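Local coordinates for protein (R)-specific enoyl-CoA hydratase (Pseudomonas aeruginosa, PDB 5CPG) that catalyses the reversible, (R)-specific hydration of trans-2-enoyl-CoA to (3R)-hydroxyacyl-CoA, as a hotdog-fold hydratase 2, at residues Q2-P7 / K141-L146; T80-Q85 / G131-M136; I23-L28 / K54-H59. All blocks are in the same frame, centred on the assembly; numbering follows the deposited sequence.

Contact 1 (Q2-P7 / K141-L146)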
ATOM      1  N   GLN A   2      22.404  11.944   4.664  1.00 46.85           N
ATOM      2  CA  GLN A   2      21.159  12.348   5.295  1.00 33.43           C
ATOM      3  C   GLN A   2      20.175  12.842   4.249  1.00 37.44           C
ATOM      4  O   GLN A   2      20.573  13.355   3.197  1.00 29.81           O
ATOM      5  CB  GLN A   2      21.413  13.424   6.325  1.00 31.49           C
ATOM      6  CG  GLN A   2      21.796  12.890   7.654  1.00 37.48           C
ATOM      7  CD  GLN A   2      21.624  13.942   8.690  1.00 43.81           C
ATOM      8  OE1 GLN A   2      21.535  15.123   8.351  1.00 47.38           O
ATOM      9  NE2 GLN A   2      21.548  13.540   9.963  1.00 48.90           N
ATOM     10  N   VAL A   3      18.888  12.680   4.546  1.00 28.39           N
ATOM     11  CA  VAL A   3      17.829  13.146   3.663  1.00 24.64           C
ATOM     12  C   VAL A   3      17.264  14.463   4.180  1.00 20.28           C
ATOM     13  O   VAL A   3      16.886  14.546   5.346  1.00 21.18           O
ATOM     14  CB  VAL A   3      16.708  12.084   3.553  1.00 20.80           C
ATOM     15  CG1 VAL A   3      15.561  12.603   2.691  1.00 30.14           C
ATOM     16  CG2 VAL A   3      17.288  10.817   2.959  1.00 20.03           C
ATOM     17  N   GLN A   4      17.231  15.489   3.325  1.00 21.39           N
ATOM     18  CA  GLN A   4      16.665  16.788   3.713  1.00 27.28           C
ATOM     19  C   GLN A   4      15.265  16.918   3.154  1.00 17.79           C
ATOM     20  O   GLN A   4      15.010  16.493   2.013  1.00 19.32           O
ATOM     21  CB  GLN A   4      17.516  17.959   3.212  1.00 27.97           C
ATOM     22  CG  GLN A   4      18.884  18.052   3.877  1.00 53.19           C
ATOM     23  CD  GLN A   4      19.613  19.358   3.571  1.00 61.10           C
ATOM     24  OE1 GLN A   4      19.082  20.243   2.892  1.00 53.79           O
ATOM     25  NE2 GLN A   4      20.833  19.484   4.087  1.00 51.55           N
ATOM     26  N   ASN A   5      14.351  17.473   3.948  1.00 21.01           N
ATOM     27  CA  ASN A   5      13.005  17.689   3.427  1.00 14.04           C
ATOM     28  C   ASN A   5      12.901  18.997   2.667  1.00 28.40           C
ATOM     29  O   ASN A   5      13.865  19.759   2.544  1.00 18.81           O
ATOM     30  CB  ASN A   5      11.964  17.638   4.540  1.00 16.58           C
ATOM     31  CG  ASN A   5      12.093  18.757   5.555  1.00 28.03           C
ATOM     32  OD1 ASN A   5      12.963  19.626   5.458  1.00 24.01           O
ATOM     33  ND2 ASN A   5      11.211  18.742   6.540  1.00 17.52           N
ATOM     34  N   ILE A   6      11.732  19.195   2.092  1.00 15.47           N
ATOM     35  CA  ILE A   6      11.331  20.449   1.465  1.00 19.81           C
ATOM     36  C   ILE A   6      10.080  20.949   2.201  1.00 15.09           C
ATOM     37  O   ILE A   6       8.957  20.466   1.953  1.00 15.09           O
ATOM     38  CB  ILE A   6      11.042  20.271  -0.027  1.00 16.90           C
ATOM     39  CG1 ILE A   6      12.151  19.483  -0.739  1.00 19.15           C
ATOM     40  CG2 ILE A   6      10.766  21.629  -0.718  1.00 16.51           C
ATOM     41  CD1 ILE A   6      13.499  20.145  -0.712  1.00 34.63           C
ATOM     42  N   PRO A   7      10.260  21.910   3.121  1.00 17.20           N
ATOM     43  CA  PRO A   7       9.150  22.426   3.927  1.00 14.32           C
ATOM     44  C   PRO A   7       8.129  23.161   3.084  1.00 19.94           C
ATOM     45  O   PRO A   7       8.417  23.523   1.947  1.00 17.22           O
ATOM     46  CB  PRO A   7       9.832  23.399   4.906  1.00 20.40           C
ATOM     47  CG  PRO A   7      11.292  23.066   4.833  1.00 27.15           C
ATOM     48  CD  PRO A   7      11.530  22.585   3.448  1.00 23.02           C
ATOM     49  N   LYS A 141      12.538  23.063   8.264  1.00 28.60           N
ATOM     50  CA  LYS A 141      13.544  22.352   7.493  1.00 21.74           C
ATOM     51  C   LYS A 141      14.116  21.251   8.366  1.00 34.20           C
ATOM     52  O   LYS A 141      14.279  21.425   9.580  1.00 29.04           O
ATOM     53  CB  LYS A 141      14.647  23.294   7.026  1.00 25.96           C
ATOM     54  CG  LYS A 141      15.628  22.695   6.026  1.00 40.80           C
ATOM     55  CD  LYS A 141      14.984  22.430   4.674  1.00 40.46           C
ATOM     56  CE  LYS A 141      16.014  22.056   3.621  1.00 41.80           C
ATOM     57  NZ  LYS A 141      15.372  21.993   2.266  1.00 37.74           N
ATOM     58  N   LEU A 142      14.412  20.115   7.741  1.00 26.38           N
ATOM     59  CA  LEU A 142      14.768  18.910   8.468  1.00 31.79           C
ATOM     60  C   LEU A 142      15.791  18.099   7.716  1.00 27.05           C
ATOM     61  O   LEU A 142      15.761  18.027   6.485  1.00 29.36           O
ATOM     62  CB  LEU A 142      13.538  18.060   8.712  1.00 30.76           C
ATOM     63  CG  LEU A 142      12.835  18.191  10.040  1.00 36.65           C
ATOM     64  CD1 LEU A 142      11.465  17.560   9.910  1.00 44.77           C
ATOM     65  CD2 LEU A 142      13.671  17.474  11.069  1.00 43.26           C
ATOM     66  N   SER A 143      16.708  17.505   8.470  1.00 33.43           N
ATOM     67  CA  SER A 143      17.698  16.590   7.913  1.00 31.94           C
ATOM     68  C   SER A 143      17.678  15.331   8.795  1.00 32.05           C
ATOM     69  O   SER A 143      17.808  15.400  10.018  1.00 33.69           O
ATOM     70  CB  SER A 143      19.081  17.241   7.867  1.00 36.57           C
ATOM     71  OG  SER A 143      19.903  16.657   6.871  1.00 42.28           O
ATOM     72  N   VAL A 144      17.457  14.180   8.178  1.00 31.96           N
ATOM     73  CA  VAL A 144      17.196  12.984   8.952  1.00 17.96           C
ATOM     74  C   VAL A 144      18.001  11.820   8.373  1.00 18.37           C
ATOM     75  O   VAL A 144      18.092  11.673   7.164  1.00 19.28           O
ATOM     76  CB  VAL A 144      15.685  12.643   8.941  1.00 35.61           C
ATOM     77  CG1 VAL A 144      15.411  11.319   9.651  1.00 34.77           C
ATOM     78  CG2 VAL A 144      14.879  13.782   9.570  1.00 30.51           C
ATOM     79  N   GLU A 145      18.621  11.027   9.241  1.00 21.04           N
ATOM     80  CA  GLU A 145      19.283   9.817   8.789  1.00 21.33           C
ATOM     81  C   GLU A 145      18.204   8.742   8.704  1.00 15.24           C
ATOM     82  O   GLU A 145      17.556   8.448   9.713  1.00 20.40           O
ATOM     83  CB  GLU A 145      20.401   9.397   9.760  1.00 24.97           C
ATOM     84  CG  GLU A 145      21.203   8.176   9.324  1.00 28.77           C
ATOM     85  CD  GLU A 145      22.162   8.501   8.188  1.00 47.77           C
ATOM     86  OE1 GLU A 145      22.542   9.684   8.068  1.00 42.42           O
ATOM     87  OE2 GLU A 145      22.531   7.587   7.415  1.00 52.52           O
ATOM     88  N   LEU A 146      17.982   8.190   7.518  1.00 16.84           N
ATOM     89  CA  LEU A 146      17.067   7.058   7.403  1.00 15.44           C
ATOM     90  C   LEU A 146      17.637   5.826   8.106  1.00 16.98           C
ATOM     91  O   LEU A 146      18.848   5.629   8.142  1.00 17.62           O
ATOM     92  CB  LEU A 146      16.766   6.747   5.928  1.00 13.19           C
ATOM     93  CG  LEU A 146      16.039   7.786   5.043  1.00 14.93           C
ATOM     94  CD1 LEU A 146      15.705   7.219   3.660  1.00 20.68           C
ATOM     95  CD2 LEU A 146      14.783   8.389   5.685  1.00 14.54           C
TER

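Contact 2 (T80-Q85 / G131-M136)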
ATOM      1  N   THR A  80       6.531  14.953   6.806  1.00 11.06           N
ATOM      2  CA  THR A  80       5.228  14.955   6.152  1.00 11.83           C
ATOM      3  C   THR A  80       4.204  14.071   6.854  1.00 15.61           C
ATOM      4  O   THR A  80       4.543  12.982   7.317  1.00 14.99           O
ATOM      5  CB  THR A  80       5.386  14.474   4.719  1.00  9.24           C
ATOM      6  OG1 THR A  80       6.350  15.306   4.068  1.00 11.73           O
ATOM      7  CG2 THR A  80       4.079  14.517   3.947  1.00  9.07           C
ATOM      8  N   ILE A  81       2.966  14.551   6.933  1.00  7.64           N
ATOM      9  CA  ILE A  81       1.851  13.792   7.470  1.00  9.14           C
ATOM     10  C   ILE A  81       0.934  13.382   6.317  1.00  7.91           C
ATOM     11  O   ILE A  81       0.571  14.196   5.478  1.00  8.16           O
ATOM     12  CB  ILE A  81       1.065  14.580   8.511  1.00 11.86           C
ATOM     13  CG1 ILE A  81       2.002  14.891   9.685  1.00 15.48           C
ATOM     14  CG2 ILE A  81      -0.119  13.779   9.010  1.00 15.67           C
ATOM     15  CD1 ILE A  81       1.308  15.624  10.809  1.00 30.07           C
ATOM     16  N   TYR A  82       0.624  12.090   6.240  1.00  7.69           N
ATOM     17  CA  TYR A  82      -0.227  11.544   5.179  1.00  7.24           C
ATOM     18  C   TYR A  82      -1.647  11.661   5.566  1.00  8.65           C
ATOM     19  O   TYR A  82      -2.053  11.121   6.597  1.00 13.15           O
ATOM     20  CB  TYR A  82       0.227  10.094   4.935  1.00  9.90           C
ATOM     21  CG  TYR A  82       0.114   9.496   3.532  1.00  8.69           C
ATOM     22  CD1 TYR A  82      -0.270  10.224   2.429  1.00  8.92           C
ATOM     23  CD2 TYR A  82       0.521   8.190   3.328  1.00  7.53           C
ATOM     24  CE1 TYR A  82      -0.332   9.619   1.137  1.00  8.38           C
ATOM     25  CE2 TYR A  82       0.472   7.583   2.054  1.00  8.05           C
ATOM     26  CZ  TYR A  82       0.067   8.291   0.984  1.00  9.14           C
ATOM     27  OH  TYR A  82       0.059   7.623  -0.216  1.00  9.96           O
ATOM     28  N   LEU A  83      -2.424  12.412   4.782  1.00  6.28           N
ATOM     29  CA  LEU A  83      -3.833  12.574   5.113  1.00  6.41           C
ATOM     30  C   LEU A  83      -4.721  11.704   4.248  1.00  8.95           C
ATOM     31  O   LEU A  83      -5.727  11.216   4.727  1.00  8.53           O
ATOM     32  CB  LEU A  83      -4.268  14.017   4.977  1.00  8.41           C
ATOM     33  CG  LEU A  83      -3.480  14.954   5.881  1.00 10.47           C
ATOM     34  CD1 LEU A  83      -3.918  16.353   5.567  1.00 11.31           C
ATOM     35  CD2 LEU A  83      -3.810  14.638   7.331  1.00 14.22           C
ATOM     36  N   GLY A  84      -4.397  11.552   2.956  1.00  6.53           N
ATOM     37  CA  GLY A  84      -5.244  10.750   2.089  1.00  7.74           C
ATOM     38  C   GLY A  84      -4.527  10.381   0.799  1.00  7.80           C
ATOM     39  O   GLY A  84      -3.546  11.062   0.399  1.00  7.62           O
ATOM     40  N   GLN A  85      -5.040   9.349   0.134  1.00  5.00           N
ATOM     41  CA  GLN A  85      -4.466   8.943  -1.140  1.00  4.95           C
ATOM     42  C   GLN A  85      -5.535   8.339  -2.000  1.00  6.54           C
ATOM     43  O   GLN A  85      -6.299   7.450  -1.556  1.00  7.17           O
ATOM     44  CB  GLN A  85      -3.330   7.926  -0.895  1.00 10.61           C
ATOM     45  CG  GLN A  85      -2.762   7.287  -2.150  1.00  7.08           C
ATOM     46  CD  GLN A  85      -1.864   8.263  -2.913  1.00  5.99           C
ATOM     47  OE1 GLN A  85      -0.912   8.781  -2.356  1.00  6.03           O
ATOM     48  NE2 GLN A  85      -2.169   8.495  -4.195  1.00  6.57           N
ATOM     49  N   GLY A 131      -3.181   8.988  -9.696  1.00  8.38           N
ATOM     50  CA  GLY A 131      -3.802   9.300  -8.417  1.00 13.21           C
ATOM     51  C   GLY A 131      -3.317  10.590  -7.824  1.00 12.96           C
ATOM     52  O   GLY A 131      -2.531  11.322  -8.411  1.00  9.62           O
ATOM     53  N   GLU A 132      -3.814  10.892  -6.628  1.00 10.96           N
ATOM     54  CA  GLU A 132      -3.382  12.090  -5.955  1.00  6.67           C
ATOM     55  C   GLU A 132      -3.351  11.866  -4.435  1.00  8.86           C
ATOM     56  O   GLU A 132      -4.089  11.028  -3.909  1.00  8.31           O
ATOM     57  CB  GLU A 132      -4.307  13.269  -6.338  1.00 16.91           C
ATOM     58  CG  GLU A 132      -5.819  12.938  -6.357  1.00 22.15           C
ATOM     59  CD  GLU A 132      -6.355  12.237  -7.655  1.00 33.30           C
ATOM     60  OE1 GLU A 132      -5.737  12.344  -8.747  1.00 32.63           O
ATOM     61  OE2 GLU A 132      -7.431  11.581  -7.575  1.00 25.70           O
ATOM     62  N   ALA A 133      -2.437  12.562  -3.767  1.00  8.38           N
ATOM     63  CA  ALA A 133      -2.294  12.480  -2.319  1.00  9.67           C
ATOM     64  C   ALA A 133      -2.682  13.802  -1.666  1.00 12.25           C
ATOM     65  O   ALA A 133      -2.477  14.868  -2.255  1.00  9.47           O
ATOM     66  CB  ALA A 133      -0.853  12.149  -1.960  1.00  8.66           C
ATOM     67  N   GLU A 134      -3.199  13.746  -0.444  1.00  7.33           N
ATOM     68  CA  GLU A 134      -3.359  14.948   0.358  1.00  6.77           C
ATOM     69  C   GLU A 134      -2.418  14.746   1.541  1.00  7.74           C
ATOM     70  O   GLU A 134      -2.431  13.686   2.186  1.00  8.83           O
ATOM     71  CB  GLU A 134      -4.815  15.160   0.824  1.00  6.68           C
ATOM     72  CG  GLU A 134      -5.003  16.476   1.655  1.00 11.47           C
ATOM     73  CD  GLU A 134      -6.404  16.592   2.330  1.00 12.86           C
ATOM     74  OE1 GLU A 134      -7.327  15.785   2.028  1.00 22.58           O
ATOM     75  OE2 GLU A 134      -6.590  17.493   3.179  1.00 17.35           O
ATOM     76  N   ILE A 135      -1.559  15.722   1.771  1.00  6.72           N
ATOM     77  CA  ILE A 135      -0.596  15.656   2.868  1.00  7.04           C
ATOM     78  C   ILE A 135      -0.560  16.968   3.638  1.00 11.59           C
ATOM     79  O   ILE A 135      -1.004  18.001   3.153  1.00  9.79           O
ATOM     80  CB  ILE A 135       0.829  15.338   2.330  1.00  7.66           C
ATOM     81  CG1 ILE A 135       1.249  16.453   1.365  1.00  9.47           C
ATOM     82  CG2 ILE A 135       0.822  13.924   1.659  1.00  6.22           C
ATOM     83  CD1 ILE A 135       2.670  16.317   0.779  1.00 11.69           C
ATOM     84  N   MET A 136       0.003  16.914   4.844  1.00  8.28           N
ATOM     85  CA  MET A 136       0.453  18.122   5.530  1.00  8.78           C
ATOM     86  C   MET A 136       1.959  18.172   5.413  1.00 12.50           C
ATOM     87  O   MET A 136       2.673  17.287   5.899  1.00 10.61           O
ATOM     88  CB  MET A 136      -0.001  18.117   7.001  1.00  7.84           C
ATOM     89  CG  MET A 136       0.399  19.398   7.733  1.00 19.50           C
ATOM     90  SD  MET A 136      -0.351  19.431   9.364  1.00 28.22           S
ATOM     91  CE  MET A 136      -2.003  18.979   8.910  1.00 20.67           C
TER

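Contact 3 (I23-L28 / K54-H59)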
ATOM      1  N   ILE A  23      11.025  -4.146 -10.107  1.00  7.90           N
ATOM      2  CA  ILE A  23      10.084  -5.153  -9.622  1.00  8.76           C
ATOM      3  C   ILE A  23      10.711  -6.552  -9.685  1.00  9.12           C
ATOM      4  O   ILE A  23      10.630  -7.259 -10.685  1.00 13.49           O
ATOM      5  CB  ILE A  23       8.785  -5.147 -10.429  1.00 12.96           C
ATOM      6  CG1 ILE A  23       8.249  -3.710 -10.507  1.00 13.96           C
ATOM      7  CG2 ILE A  23       7.757  -6.046  -9.753  1.00 19.54           C
ATOM      8  CD1 ILE A  23       8.020  -3.096  -9.174  1.00 14.59           C
ATOM      9  N   ALA A  24      11.310  -6.944  -8.579  1.00  8.01           N
ATOM     10  CA  ALA A  24      12.037  -8.201  -8.544  1.00  8.44           C
ATOM     11  C   ALA A  24      11.245  -9.204  -7.737  1.00 10.10           C
ATOM     12  O   ALA A  24      10.254  -8.881  -7.094  1.00  9.22           O
ATOM     13  CB  ALA A  24      13.435  -7.973  -7.925  1.00  8.91           C
ATOM     14  N   GLU A  25      11.687 -10.443  -7.761  1.00  8.45           N
ATOM     15  CA  GLU A  25      10.990 -11.501  -7.048  1.00  6.71           C
ATOM     16  C   GLU A  25      10.842 -11.138  -5.570  1.00  8.06           C
ATOM     17  O   GLU A  25       9.850 -11.400  -4.933  1.00  7.77           O
ATOM     18  CB  GLU A  25      11.776 -12.813  -7.187  1.00 11.29           C
ATOM     19  CG  GLU A  25      11.121 -13.954  -6.423  1.00  8.49           C
ATOM     20  CD  GLU A  25      11.838 -15.279  -6.528  1.00 15.73           C
ATOM     21  OE1 GLU A  25      13.058 -15.293  -6.267  1.00 13.87           O
ATOM     22  OE2 GLU A  25      11.160 -16.294  -6.833  1.00 15.96           O
ATOM     23  N   ARG A  26      11.868 -10.524  -5.037  1.00  7.33           N
ATOM     24  CA  ARG A  26      11.908 -10.246  -3.619  1.00  6.71           C
ATOM     25  C   ARG A  26      10.853  -9.214  -3.240  1.00  6.22           C
ATOM     26  O   ARG A  26      10.294  -9.273  -2.158  1.00  7.83           O
ATOM     27  CB  ARG A  26      13.310  -9.754  -3.293  1.00 13.74           C
ATOM     28  CG  ARG A  26      13.765  -9.916  -1.931  1.00 28.92           C
ATOM     29  CD  ARG A  26      15.248  -9.653  -1.922  1.00 19.77           C
ATOM     30  NE  ARG A  26      15.534  -8.857  -0.753  1.00 16.75           N
ATOM     31  CZ  ARG A  26      15.933  -9.359   0.405  1.00 20.95           C
ATOM     32  NH1 ARG A  26      16.137 -10.662   0.529  1.00 16.54           N
ATOM     33  NH2 ARG A  26      16.130  -8.547   1.427  1.00 16.67           N
ATOM     34  N   ASP A  27      10.556  -8.303  -4.169  1.00 10.34           N
ATOM     35  CA  ASP A  27       9.487  -7.303  -3.933  1.00  9.01           C
ATOM     36  C   ASP A  27       8.131  -7.963  -3.847  1.00  7.15           C
ATOM     37  O   ASP A  27       7.312  -7.622  -2.987  1.00  8.82           O
ATOM     38  CB  ASP A  27       9.523  -6.267  -5.020  1.00  5.51           C
ATOM     39  CG  ASP A  27      10.867  -5.574  -5.056  1.00 14.87           C
ATOM     40  OD1 ASP A  27      11.149  -4.844  -4.111  1.00 15.74           O
ATOM     41  OD2 ASP A  27      11.662  -5.793  -5.978  1.00 13.10           O
ATOM     42  N   LEU A  28       7.906  -8.938  -4.714  1.00  5.66           N
ATOM     43  CA  LEU A  28       6.632  -9.678  -4.715  1.00  5.09           C
ATOM     44  C   LEU A  28       6.525 -10.424  -3.417  1.00  7.68           C
ATOM     45  O   LEU A  28       5.475 -10.440  -2.792  1.00  5.98           O
ATOM     46  CB  LEU A  28       6.555 -10.637  -5.928  1.00  5.91           C
ATOM     47  CG  LEU A  28       5.942 -10.115  -7.238  1.00 11.20           C
ATOM     48  CD1 LEU A  28       6.356  -8.675  -7.502  1.00 16.64           C
ATOM     49  CD2 LEU A  28       6.297 -11.041  -8.407  1.00 12.41           C
ATOM     50  N   LYS A  54       1.484 -15.524 -18.021  1.00 11.62           N
ATOM     51  CA  LYS A  54       2.620 -16.411 -18.316  1.00 11.92           C
ATOM     52  C   LYS A  54       3.792 -16.307 -17.354  1.00 15.17           C
ATOM     53  O   LYS A  54       4.768 -17.039 -17.486  1.00 11.74           O
ATOM     54  CB  LYS A  54       3.145 -16.167 -19.753  1.00 14.65           C
ATOM     55  CG  LYS A  54       2.079 -16.321 -20.811  1.00 21.32           C
ATOM     56  CD  LYS A  54       1.564 -17.734 -20.867  1.00 20.19           C
ATOM     57  CE  LYS A  54       0.534 -17.839 -21.979  1.00 22.97           C
ATOM     58  NZ  LYS A  54       0.054 -19.249 -22.207  1.00 22.86           N
ATOM     59  N   GLU A  55       3.692 -15.401 -16.384  1.00 11.80           N
ATOM     60  CA  GLU A  55       4.726 -15.191 -15.406  1.00  9.24           C
ATOM     61  C   GLU A  55       4.085 -14.460 -14.237  1.00 10.83           C
ATOM     62  O   GLU A  55       2.925 -14.027 -14.336  1.00  9.83           O
ATOM     63  CB  GLU A  55       5.877 -14.339 -15.980  1.00 12.08           C
ATOM     64  CG  GLU A  55       5.341 -12.971 -16.395  1.00  8.29           C
ATOM     65  CD  GLU A  55       6.379 -12.076 -17.086  1.00 23.20           C
ATOM     66  OE1 GLU A  55       7.513 -12.528 -17.330  1.00 15.96           O
ATOM     67  OE2 GLU A  55       6.044 -10.915 -17.388  1.00 21.47           O
ATOM     68  N   ARG A  56       4.812 -14.328 -13.132  1.00 11.16           N
ATOM     69  CA  ARG A  56       4.228 -13.692 -11.950  1.00  6.77           C
ATOM     70  C   ARG A  56       4.037 -12.183 -12.163  1.00 10.09           C
ATOM     71  O   ARG A  56       4.748 -11.541 -12.925  1.00 11.49           O
ATOM     72  CB  ARG A  56       5.089 -13.966 -10.731  1.00  7.83           C
ATOM     73  CG  ARG A  56       4.954 -15.396 -10.167  1.00 10.43           C
ATOM     74  CD  ARG A  56       6.033 -15.664  -9.151  1.00  9.78           C
ATOM     75  NE  ARG A  56       7.340 -15.739  -9.791  1.00  9.46           N
ATOM     76  CZ  ARG A  56       8.463 -15.978  -9.140  1.00 10.37           C
ATOM     77  NH1 ARG A  56       8.442 -16.153  -7.825  1.00 15.62           N
ATOM     78  NH2 ARG A  56       9.615 -16.029  -9.794  1.00  9.70           N
ATOM     79  N   ILE A  57       3.065 -11.616 -11.462  1.00 11.30           N
ATOM     80  CA  ILE A  57       2.812 -10.174 -11.555  1.00  7.38           C
ATOM     81  C   ILE A  57       2.821  -9.572 -10.133  1.00  7.63           C
ATOM     82  O   ILE A  57       2.617 -10.280  -9.149  1.00  8.05           O
ATOM     83  CB  ILE A  57       1.460  -9.852 -12.253  1.00 13.37           C
ATOM     84  CG1 ILE A  57       0.280 -10.311 -11.408  1.00 11.89           C
ATOM     85  CG2 ILE A  57       1.370 -10.534 -13.621  1.00 15.37           C
ATOM     86  CD1 ILE A  57      -1.053  -9.927 -11.997  1.00 18.13           C
ATOM     87  N   ALA A  58       3.016  -8.259 -10.057  1.00  6.95           N
ATOM     88  CA  ALA A  58       3.092  -7.584  -8.757  1.00  7.17           C
ATOM     89  C   ALA A  58       1.692  -7.329  -8.247  1.00  5.96           C
ATOM     90  O   ALA A  58       0.735  -7.253  -9.028  1.00  9.27           O
ATOM     91  CB  ALA A  58       3.852  -6.257  -8.893  1.00  7.94           C
ATOM     92  N   HIS A  59       1.568  -7.198  -6.938  1.00  6.56           N
ATOM     93  CA  HIS A  59       0.312  -6.726  -6.356  1.00  7.35           C
ATOM     94  C   HIS A  59       0.056  -5.302  -6.794  1.00  4.80           C
ATOM     95  O   HIS A  59       0.958  -4.474  -6.777  1.00  4.76           O
ATOM     96  CB  HIS A  59       0.387  -6.795  -4.834  1.00  8.14           C
ATOM     97  CG  HIS A  59       0.836  -8.129  -4.300  1.00  6.12           C
ATOM     98  ND1 HIS A  59       2.149  -8.535  -4.303  1.00  7.29           N
ATOM     99  CD2 HIS A  59       0.138  -9.103  -3.671  1.00  6.94           C
ATOM    100  CE1 HIS A  59       2.243  -9.723  -3.712  1.00  9.62           C
ATOM    101  NE2 HIS A  59       1.032 -10.084  -3.317  1.00  6.36           N
TER

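Contact 1 (Q2-P7 / K141-L146)
A two-stranded antiparallel sheet joins the N-terminal end of the chain to the segment that follows the last strand of the hotdog sheet. V3 and V144 form its hydrogen-bonded pair: V3 N reaches V144 O and V144 N returns to V3 O, both at 2.9 Å. Q4 and S143 make the adjoining non-hydrogen-bonded pair, their CA atoms 4.3 Å apart, and N5 N carries the pairing on to L142 O. On the face of Q4 and S143, the S143 hydroxyl donates to Q2 OE1 from above the amide plane, at 2.7 Å between OG and OE1. On the face of V3 and V144 contacts are apolar: V3 CG2 meets the branch carbon CG of L146, and P78 lies against both valines, while P40 of the second subunit packs on V144. The N5 amide joins three backbone points: OD1 accepts L142 N from 43° out of its plane, and ND2 donates to P78 O and E140 O. K141 places CG anti to its backbone N (chi1 -171°) and bends at chi2, which carries the chain past the P7 ring. Its NZ, salt-bridged to E10 as well, donates to N5 O at 2.7 Å, nearly in line with the carbonyl.

Contact 2 (T80-Q85 / G131-M136)
The strand segments 81-85 and 131-136 run antiparallel, their axes 4.5 Å apart at the closest and their directions 161° apart. I81 and M136 form a hydrogen-bonded pair, with I81 N to M136 O at 2.9 Å and M136 N to I81 O at 2.8 Å. Beyond Y82 and I135 the register slips by one residue: L83 and G84 together face E134 in a classic beta bulge. Both of their N-H groups converge on E134 O, from the same face of its carbonyl plane, at 2.9 Å from L83 N and 3.0 Å from G84 N. E134 N answers to G84 O, which restores the pairing.

At the bulge the L83 side chain points toward the partner strand, where its CD1 methyl lies 3.8 Å from E134 OE2. That carboxylate is salt-bridged through OE2 to R113. Opposite the face of I81, E134 and M136, that of Y82, Q85, A133 and I135 looks to helix 62-73. A133 CB sits at the edge of the Y82 ring, 4.0 Å from CE1, and I135 CG2 approaches the ring obliquely near CD1. Q85 bends at chi2 (75°), bringing its amide beside A133; OE1 receives the Y82 hydroxyl at 2.6 Å between OH and OE1, while NE2 donates to T118. F89 of the second subunit meets the Y82 ring, and G84 and Q85 pair with a strand of that subunit, continuing the sheet across the interface. Bonded at OE1 and NE2, the Q85 amide is held against rotation about chi3 and would keep its oxygen turned to the Y82 hydroxyl, beside the dimer interface.

Contact 3 (I23-L28 / K54-H59)
R56 and E25 form a salt bridge through a single carboxylate oxygen. R56 NH1 donates to E25 OE2 at 2.9 Å with an N-H...O angle of 161°, and a weak second bond runs from NH2 to the same OE2 at 3.4 Å. OE2 lies at the edge of the guanidinium, in its plane, and takes NH1 on the anti lone pair. The carboxylate and guanidinium planes stand 86° apart, which rules out a coplanar, two-oxygen pairing. E25 reaches across with a fully extended chain (chi1 178°), whereas R56 bends at chi3. NH1 of R56 also donates to L43 O, a second anchor.

At the start of the helix D27 OD2 accepts A24 N at 2.9 Å, on its anti lone pair; A24 is the N-cap residue, but its methyl cannot return the bond, so this is half of a capping box. The contact sets the first turn of helix 25-35 against the loop before helix 62-73, probably within the overhang that (R)-specific hydratases add to the hotdog fold. D37 and H42, which H59 meets, lie in the hydratase 2 motif, whose Asp and His are catalytic in relatives.

Packing continues inward through L28. Its two methyls divide the loop between them: CD1 rests 3.7 Å from A58 CB, and CD2 lies beside R56 CB and I57 O. I23 CG2 touches A58 CB too, at 4.0 Å, from the same side as L28 CD1. At the end of segment 54-59, the H59 ring turns its edge to the helix backbone, with CE1 3.4 Å from L28 O; its NE2 donates to D37 O, and H42 stacks on the ring.

In the fold
From the N terminus, residues 2-7 pair with 141-146 in contact 1, tying the N-terminal end to the segment after the hotdog sheet and closing the longest loop, with 133 residues between. Contacts 2 and 3 nest inside it in series: contact 3 closes first, joining the start of helix 25-35 to the loop before helix 62-73, and contact 2 opens after that helix, pairing strand 81-89, the outermost on its side within this chain, with strand 127-136. They sit on opposite sides of the chain's centre, their centres about 27 Å apart. Strand 143-144 follows strand 127-136 along the chain, yet the nearest atoms of contacts 1 and 2 remain about 6 Å apart. Both touch the second subunit.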